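Local coordinates for putative aminooxidase (PDB 2BA9), which isomerises polyunsaturated fatty acids, yielding conjugated linoleic acid, and carries a bound flavin-adenine dinucleotide, at residues T77-D82 / F209-A214; Y134-E139 / W383-E388; D140-F145 / E377-G382. All blocks are in the same frame, centred on the assembly; numbering follows the deposited sequence.

How the contacts relate
From the N terminus, the end of helix 68-77 and the loop after it (77-82) meet helix 204-215, which closes contact 1. Within that span come 134-139 and 140-145, whose partners, 383-388 and 377-382, follow much later, so contacts 2 and 3 both cross contact 1. Contact 2 encloses contact 3 along the chain, with centres 10 Å apart. Both tie the loop between helices 106-122 and 145-151 to the consecutive helices 376-380 and 383-389, and the rings of Tyr-379 and Tyr-384 touch between them. Contact 1, 33 Å and 37 Å away between centres, joins helices 68-77 and 204-215; it and contact 3 lie on opposite sides of the chain's centre.

Contact 1: residues T77-D82 / F209-A214; sequences TGDKVD and FEHLNA
His-211 presents the N-H of ND1 to both carboxylate oxygens of Asp-79. His-211 ND1 lies 2.8 Å from Asp-79 OD1, but that bond is bent, at 137°. The second, from His-211 ND1 to Asp-79 OD2 at 3.0 Å, runs straighter, at 158°. Each oxygen uses its syn lone pair, and both lie in the plane of the imidazole; the forked bond meets the ring at its edge and keeps the two groups nearly coplanar. The carboxylate would be expected to polarise the imidazole. Alongside this polar pair, Thr-77 presses its methyl onto the helix backbone: CG2 comes to 3.3 Å from Leu-212 N and 3.4 Å from Leu-212 CA, a tight fit. The CB atoms of Thr-77 and His-211 stand 3.9 Å apart.

The contact sets the C-terminal end of helix 68-77 against helix 204-215. Gly-78, with positive phi, turns the chain out of the first helix and brings Asp-79 round to the imidazole. On another flank of helix 204-215, Phe-209 and Leu-212 pack on helix 16-28, which follows the first strand of the parallel sheet, consistent with a Rossmann-type flavin-binding fold; the Leu-212 side chain lies about 10 Å from the FAD.

Thr-77 supports the carboxylate from its other side. With OG1 held between its own backbone N and carbonyl carbon (chi1 60°), the Thr-77 hydroxyl donates to Asp-79 OD2 at 2.5 Å, on the anti side and somewhat out of the carboxylate plane. OD2 thus accepts from both Thr-77 OG1 and His-211 ND1. Thr-77 OG1 also takes a weak 3.3 Å bond from Asp-79 N. Further out, it has weak hydrogen bonds to Ile-73 O and Met-74 O in the last turn of helix 68-77.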
# COMPACT_ATOMS: atom_id res chain seq x y z
N THR A 77 -10.76 -18.20 4.37
CA THR A 77 -9.53 -18.99 4.55
C THR A 77 -9.42 -19.68 5.92
O THR A 77 -8.66 -20.64 6.08
CB THR A 77 -8.29 -18.11 4.37
OG1 THR A 77 -8.31 -17.06 5.34
CG2 THR A 77 -8.21 -17.51 2.96
N GLY A 78 -10.16 -19.17 6.89
CA GLY A 78 -10.09 -19.65 8.27
C GLY A 78 -9.02 -18.96 9.11
O GLY A 78 -8.79 -19.33 10.24
N ASP A 79 -8.38 -17.94 8.55
CA ASP A 79 -7.30 -17.25 9.24
C ASP A 79 -7.87 -16.34 10.31
O ASP A 79 -9.02 -15.91 10.22
CB ASP A 79 -6.45 -16.46 8.25
CG ASP A 79 -5.61 -17.36 7.34
OD1 ASP A 79 -4.61 -17.92 7.82
OD2 ASP A 79 -5.93 -17.48 6.15
N LYS A 80 -7.06 -16.07 11.33
CA LYS A 80 -7.47 -15.25 12.46
C LYS A 80 -6.43 -14.17 12.68
O LYS A 80 -5.25 -14.36 12.36
CB LYS A 80 -7.58 -16.08 13.75
CG LYS A 80 -8.31 -17.41 13.62
CD LYS A 80 -9.79 -17.22 13.37
CE LYS A 80 -10.54 -18.55 13.38
NZ LYS A 80 -11.99 -18.35 13.06
N VAL A 81 -6.88 -13.06 13.25
CA VAL A 81 -5.99 -12.02 13.73
C VAL A 81 -5.33 -12.54 15.01
O VAL A 81 -5.95 -12.54 16.07
CB VAL A 81 -6.77 -10.70 13.98
CG1 VAL A 81 -5.85 -9.61 14.56
CG2 VAL A 81 -7.42 -10.22 12.70
N ASP A 82 -4.09 -13.02 14.90
CA ASP A 82 -3.43 -13.71 16.02
C ASP A 82 -1.97 -13.31 16.24
O ASP A 82 -1.23 -14.02 16.90
CB ASP A 82 -3.54 -15.24 15.84
CG ASP A 82 -2.97 -15.74 14.50
OD1 ASP A 82 -2.32 -14.96 13.77
OD2 ASP A 82 -3.18 -16.93 14.17
N PHE A 209 -3.13 -14.67 2.26
CA PHE A 209 -3.21 -14.61 0.81
C PHE A 209 -2.65 -15.89 0.18
O PHE A 209 -3.11 -16.31 -0.88
CB PHE A 209 -2.51 -13.35 0.31
CG PHE A 209 -3.21 -12.10 0.71
CD1 PHE A 209 -4.42 -11.73 0.11
CD2 PHE A 209 -2.69 -11.30 1.71
CE1 PHE A 209 -5.10 -10.57 0.49
CE2 PHE A 209 -3.35 -10.13 2.09
CZ PHE A 209 -4.56 -9.76 1.48
N GLU A 210 -1.68 -16.52 0.83
CA GLU A 210 -1.28 -17.87 0.44
C GLU A 210 -2.49 -18.80 0.57
O GLU A 210 -2.82 -19.53 -0.36
CB GLU A 210 -0.09 -18.35 1.26
CG GLU A 210 1.18 -17.60 0.93
CD GLU A 210 2.36 -17.94 1.84
OE1 GLU A 210 2.18 -18.17 3.06
OE2 GLU A 210 3.48 -17.93 1.31
N HIS A 211 -3.19 -18.71 1.70
CA HIS A 211 -4.36 -19.57 1.92
C HIS A 211 -5.55 -19.21 1.02
O HIS A 211 -6.26 -20.09 0.55
CB HIS A 211 -4.78 -19.51 3.37
CG HIS A 211 -3.69 -19.88 4.32
ND1 HIS A 211 -3.67 -19.43 5.63
CD2 HIS A 211 -2.57 -20.62 4.16
CE1 HIS A 211 -2.59 -19.90 6.23
NE2 HIS A 211 -1.90 -20.62 5.36
N LEU A 212 -5.77 -17.92 0.78
CA LEU A 212 -6.80 -17.50 -0.16
C LEU A 212 -6.59 -18.15 -1.54
O LEU A 212 -7.55 -18.65 -2.15
CB LEU A 212 -6.83 -15.97 -0.31
CG LEU A 212 -7.82 -15.40 -1.35
CD1 LEU A 212 -9.29 -15.83 -1.07
CD2 LEU A 212 -7.69 -13.89 -1.42
N ASN A 213 -5.36 -18.09 -2.01
CA ASN A 213 -4.94 -18.72 -3.26
C ASN A 213 -5.33 -20.18 -3.27
O ASN A 213 -5.95 -20.65 -4.22
CB ASN A 213 -3.41 -18.57 -3.42
CG ASN A 213 -2.90 -19.01 -4.80
OD1 ASN A 213 -3.40 -18.54 -5.82
ND2 ASN A 213 -1.88 -19.87 -4.82
N ALA A 214 -4.98 -20.89 -2.20
CA ALA A 214 -5.37 -22.29 -2.03
C ALA A 214 -6.88 -22.52 -2.14
O ALA A 214 -7.31 -23.47 -2.75
CB ALA A 214 -4.84 -22.84 -0.71

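Contact 2: residues Y134-E139 / W383-E388; sequences YNKVHE and WYEKVE
Tyr-134 lays the edge of its ring and its CB over the bent side chain of Glu-388. Ring atom CD2 of Tyr-134 sits 3.4 Å from Glu-388 OE2, which lies near the plane of the phenol; the carboxylate itself stands almost upright to the ring, the two planes 85° apart. Lower down, Tyr-134 CB packs on Glu-388 CG at 3.7 Å. A fold at chi2 (-75°) turns the glutamate's acid end back beside the tyrosine instead of letting it run straight out from the helix. That end is held by partners beyond the contact: OE2 is hydrogen-bonded to Tyr-414 OH and OE1 to Gln-391 NE2. Tyr-134 likewise leans on helix 408-423, where Arg-421 makes a cation-pi contact with its ring.

Lys-136, two residues further along the loop, stretches its extended chain toward Glu-385. Lys-136 CE reaches 3.6 Å from Glu-385 OE2, whereas Lys-136 NZ remains 4.1 Å from that same Glu-385 oxygen. The opposite charges thus lie near each other, beyond a salt bridge, and may attract weakly, while methylenes do the touching.

On the same helix the ring of Tyr-384 stacks with His-133, the residue just before Tyr-134. The arrangement is surface packing of a loop on a helix, joining the connection between helices 106-122 and 145-151 to helix 383-389.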
# COMPACT_ATOMS: atom_id res chain seq x y z
N TYR A 134 -13.45 7.05 -8.50
CA TYR A 134 -14.45 7.16 -9.57
C TYR A 134 -15.62 8.06 -9.15
O TYR A 134 -16.29 8.66 -10.00
CB TYR A 134 -14.94 5.77 -10.05
CG TYR A 134 -15.31 4.78 -8.96
CD1 TYR A 134 -16.57 4.79 -8.41
CD2 TYR A 134 -14.38 3.85 -8.46
CE1 TYR A 134 -16.93 3.92 -7.42
CE2 TYR A 134 -14.73 2.96 -7.44
CZ TYR A 134 -16.01 3.01 -6.93
OH TYR A 134 -16.43 2.18 -5.93
N ASN A 135 -15.86 8.14 -7.84
CA ASN A 135 -16.71 9.18 -7.28
C ASN A 135 -15.83 10.40 -7.03
O ASN A 135 -14.98 10.40 -6.13
CB ASN A 135 -17.39 8.71 -5.99
CG ASN A 135 -18.12 7.37 -6.15
OD1 ASN A 135 -17.71 6.36 -5.57
ND2 ASN A 135 -19.20 7.36 -6.92
N LYS A 136 -16.00 11.43 -7.86
CA LYS A 136 -15.13 12.61 -7.85
C LYS A 136 -15.17 13.34 -6.50
O LYS A 136 -16.25 13.73 -6.02
CB LYS A 136 -15.53 13.56 -8.99
CG LYS A 136 -14.56 14.72 -9.30
CD LYS A 136 -15.29 15.81 -10.15
CE LYS A 136 -14.41 17.03 -10.43
NZ LYS A 136 -15.13 18.16 -11.16
N VAL A 137 -14.00 13.52 -5.90
CA VAL A 137 -13.92 14.12 -4.57
C VAL A 137 -13.98 15.65 -4.64
O VAL A 137 -13.71 16.24 -5.68
CB VAL A 137 -12.64 13.69 -3.82
CG1 VAL A 137 -12.55 12.15 -3.72
CG2 VAL A 137 -11.38 14.26 -4.50
N HIS A 138 -14.36 16.26 -3.53
CA HIS A 138 -14.31 17.71 -3.35
C HIS A 138 -12.96 18.27 -3.81
O HIS A 138 -11.92 17.67 -3.52
CB HIS A 138 -14.51 18.04 -1.86
CG HIS A 138 -14.79 19.49 -1.59
ND1 HIS A 138 -13.84 20.47 -1.75
CD2 HIS A 138 -15.90 20.11 -1.15
CE1 HIS A 138 -14.37 21.64 -1.43
NE2 HIS A 138 -15.61 21.44 -1.05
N GLU A 139 -12.96 19.42 -4.49
CA GLU A 139 -11.73 19.98 -5.06
C GLU A 139 -10.60 20.14 -4.03
O GLU A 139 -9.41 19.96 -4.34
CB GLU A 139 -12.00 21.32 -5.76
CG GLU A 139 -12.36 22.46 -4.82
CD GLU A 139 -13.12 23.58 -5.50
OE1 GLU A 139 -13.03 23.71 -6.74
OE2 GLU A 139 -13.84 24.32 -4.78
N TRP A 383 -7.26 13.07 -13.88
CA TRP A 383 -6.64 11.75 -14.13
C TRP A 383 -7.61 10.57 -14.03
O TRP A 383 -7.72 9.80 -14.96
CB TRP A 383 -5.43 11.51 -13.21
CG TRP A 383 -4.47 10.47 -13.74
CD1 TRP A 383 -3.36 10.70 -14.53
CD2 TRP A 383 -4.50 9.06 -13.51
NE1 TRP A 383 -2.72 9.51 -14.80
CE2 TRP A 383 -3.40 8.49 -14.20
CE3 TRP A 383 -5.37 8.21 -12.80
CZ2 TRP A 383 -3.15 7.13 -14.20
CZ3 TRP A 383 -5.11 6.85 -12.80
CH2 TRP A 383 -4.01 6.33 -13.49
N TYR A 384 -8.33 10.47 -12.91
CA TYR A 384 -9.20 9.31 -12.62
C TYR A 384 -10.56 9.36 -13.34
O TYR A 384 -11.20 8.33 -13.53
CB TYR A 384 -9.41 9.15 -11.10
CG TYR A 384 -8.19 8.70 -10.35
CD1 TYR A 384 -7.92 7.35 -10.18
CD2 TYR A 384 -7.30 9.62 -9.79
CE1 TYR A 384 -6.81 6.92 -9.50
CE2 TYR A 384 -6.16 9.19 -9.09
CZ TYR A 384 -5.93 7.83 -8.95
OH TYR A 384 -4.82 7.35 -8.27
N GLU A 385 -11.00 10.55 -13.74
CA GLU A 385 -12.16 10.67 -14.60
C GLU A 385 -11.82 10.01 -15.93
O GLU A 385 -12.60 9.23 -16.47
CB GLU A 385 -12.56 12.14 -14.80
CG GLU A 385 -13.16 12.78 -13.55
CD GLU A 385 -13.76 14.14 -13.82
OE1 GLU A 385 -14.77 14.19 -14.55
OE2 GLU A 385 -13.26 15.16 -13.28
N LYS A 386 -10.62 10.30 -16.43
CA LYS A 386 -10.14 9.67 -17.65
C LYS A 386 -9.97 8.15 -17.47
O LYS A 386 -10.58 7.37 -18.19
CB LYS A 386 -8.83 10.30 -18.11
CG LYS A 386 -8.26 9.69 -19.38
CD LYS A 386 -9.09 10.06 -20.63
CE LYS A 386 -8.25 9.97 -21.91
NZ LYS A 386 -8.84 10.68 -23.09
N VAL A 387 -9.16 7.74 -16.50
CA VAL A 387 -8.79 6.32 -16.42
C VAL A 387 -9.99 5.43 -16.07
O VAL A 387 -10.14 4.34 -16.64
CB VAL A 387 -7.58 6.10 -15.50
CG1 VAL A 387 -7.29 4.59 -15.32
CG2 VAL A 387 -6.37 6.81 -16.09
N GLU A 388 -10.89 5.91 -15.20
CA GLU A 388 -12.11 5.16 -14.89
C GLU A 388 -13.09 5.17 -16.06
O GLU A 388 -13.85 4.21 -16.25
CB GLU A 388 -12.80 5.68 -13.62
CG GLU A 388 -12.02 5.41 -12.34
CD GLU A 388 -12.09 3.95 -11.89
OE1 GLU A 388 -12.37 3.06 -12.73
OE2 GLU A 388 -11.88 3.70 -10.69

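Contact 3: residues D140-F145 / E377-G382; sequences DLMLPF and EDYKAG
Met-142 sets CG anti to its carbonyl carbon (chi1 -57°) and then runs out extended, while Tyr-379 swings its ring away from its own backbone N (chi1 -160°); these torsions bring the two side chains together, and they cross at about a right angle. CG of Met-142 touches Tyr-379 CD2 at 3.6 Å. Met-142 SD lies at the ring's edge, 5.3 Å from the Tyr-379 centroid and 80° off the ring normal. The thioether also passes over the helix backbone, with Met-142 SD 3.8 Å from Lys-380 CA. Nearer the root, Met-142 CB packs against Lys-380 CG at 3.7 Å.

From there the lysine chain extends along the loop to Leu-143. The methyl Leu-143 CD2 lies against the end of the lysine, 3.1 Å from Lys-380 NZ and 3.4 Å from Lys-380 CE, a tight packing contact and no hydrogen bond.

The polar end of the tyrosine is held elsewhere, by a hydrogen bond between its OH and His-133 ND1, and Tyr-384 and Val-137 also pack round the ring. Met-142 O, for its part, is hydrogen-bonded to Ser-376 OG at the start of the helix.

Beyond Lys-380 the chain turns at Gly-382, whose phi is positive. Gly-382 N bonds back to Tyr-379 O at 3.1 Å and Trp-383 N probably to Asp-378 O, while Gly-382 also serves as N-cap of helix 383-389. The whole is a Met-aromatic contact packed on a short helix that closes in a Schellman motif.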
# COMPACT_ATOMS: atom_id res chain seq x y z
N ASP A 140 -10.96 20.48 -2.80
CA ASP A 140 -9.98 20.68 -1.74
C ASP A 140 -9.14 19.42 -1.52
O ASP A 140 -7.96 19.50 -1.19
CB ASP A 140 -10.66 21.08 -0.43
CG ASP A 140 -11.32 22.45 -0.50
OD1 ASP A 140 -11.16 23.19 -1.50
OD2 ASP A 140 -12.02 22.77 0.47
N LEU A 141 -9.74 18.25 -1.71
CA LEU A 141 -9.06 16.97 -1.48
C LEU A 141 -8.04 16.62 -2.58
O LEU A 141 -7.23 15.70 -2.43
CB LEU A 141 -10.09 15.84 -1.35
CG LEU A 141 -10.99 15.92 -0.11
CD1 LEU A 141 -12.16 14.98 -0.26
CD2 LEU A 141 -10.20 15.62 1.14
N MET A 142 -8.10 17.37 -3.67
CA MET A 142 -7.16 17.22 -4.79
C MET A 142 -5.82 17.94 -4.55
O MET A 142 -4.86 17.75 -5.31
CB MET A 142 -7.82 17.74 -6.06
CG MET A 142 -9.13 17.05 -6.38
SD MET A 142 -9.77 17.49 -8.00
CE MET A 142 -11.38 16.68 -7.96
N LEU A 143 -5.77 18.75 -3.49
CA LEU A 143 -4.58 19.48 -3.08
C LEU A 143 -3.65 18.60 -2.25
O LEU A 143 -4.11 17.65 -1.62
CB LEU A 143 -4.98 20.69 -2.23
CG LEU A 143 -5.67 21.84 -2.94
CD1 LEU A 143 -6.24 22.88 -1.93
CD2 LEU A 143 -4.67 22.47 -3.93
N PRO A 144 -2.33 18.92 -2.22
CA PRO A 144 -1.47 18.22 -1.27
C PRO A 144 -2.02 18.34 0.16
O PRO A 144 -2.65 19.36 0.50
CB PRO A 144 -0.11 18.91 -1.43
CG PRO A 144 -0.16 19.57 -2.77
CD PRO A 144 -1.59 19.92 -3.00
N PHE A 145 -1.82 17.29 0.96
CA PHE A 145 -2.45 17.20 2.29
C PHE A 145 -2.25 18.43 3.17
O PHE A 145 -3.20 18.86 3.81
CB PHE A 145 -2.01 15.94 3.03
CG PHE A 145 -2.86 15.59 4.24
CD1 PHE A 145 -4.21 15.32 4.10
CD2 PHE A 145 -2.29 15.47 5.50
CE1 PHE A 145 -4.99 14.99 5.20
CE2 PHE A 145 -3.07 15.13 6.61
CZ PHE A 145 -4.42 14.88 6.45
N GLU A 377 -1.64 18.23 -9.34
CA GLU A 377 -1.99 18.81 -10.65
C GLU A 377 -2.67 17.81 -11.60
O GLU A 377 -3.70 18.10 -12.21
CB GLU A 377 -0.72 19.34 -11.33
CG GLU A 377 -0.95 19.85 -12.74
CD GLU A 377 0.33 20.32 -13.41
OE1 GLU A 377 0.36 21.51 -13.81
OE2 GLU A 377 1.28 19.51 -13.52
N ASP A 378 -2.06 16.64 -11.73
CA ASP A 378 -2.59 15.58 -12.56
C ASP A 378 -3.93 15.09 -11.99
O ASP A 378 -4.88 14.87 -12.72
CB ASP A 378 -1.55 14.46 -12.73
CG ASP A 378 -0.37 14.86 -13.62
OD1 ASP A 378 -0.47 15.86 -14.37
OD2 ASP A 378 0.67 14.16 -13.59
N TYR A 379 -4.02 14.97 -10.67
CA TYR A 379 -5.29 14.61 -10.04
C TYR A 379 -6.38 15.65 -10.41
O TYR A 379 -7.48 15.28 -10.84
CB TYR A 379 -5.12 14.45 -8.51
CG TYR A 379 -6.21 13.63 -7.83
CD1 TYR A 379 -5.92 12.39 -7.23
CD2 TYR A 379 -7.53 14.09 -7.79
CE1 TYR A 379 -6.94 11.63 -6.61
CE2 TYR A 379 -8.53 13.34 -7.18
CZ TYR A 379 -8.25 12.13 -6.60
OH TYR A 379 -9.29 11.44 -6.02
N LYS A 380 -6.04 16.94 -10.28
CA LYS A 380 -6.93 18.07 -10.53
C LYS A 380 -7.33 18.11 -11.99
O LYS A 380 -8.46 18.47 -12.30
CB LYS A 380 -6.24 19.41 -10.18
CG LYS A 380 -6.23 19.82 -8.71
CD LYS A 380 -5.55 21.16 -8.54
CE LYS A 380 -5.09 21.41 -7.11
NZ LYS A 380 -4.41 22.75 -7.05
N ALA A 381 -6.39 17.74 -12.86
CA ALA A 381 -6.60 17.78 -14.31
C ALA A 381 -7.57 16.68 -14.76
O ALA A 381 -7.95 16.64 -15.93
CB ALA A 381 -5.26 17.66 -15.05
N GLY A 382 -7.93 15.78 -13.85
CA GLY A 382 -8.98 14.79 -14.07
C GLY A 382 -8.51 13.36 -14.25
O GLY A 382 -9.29 12.51 -14.68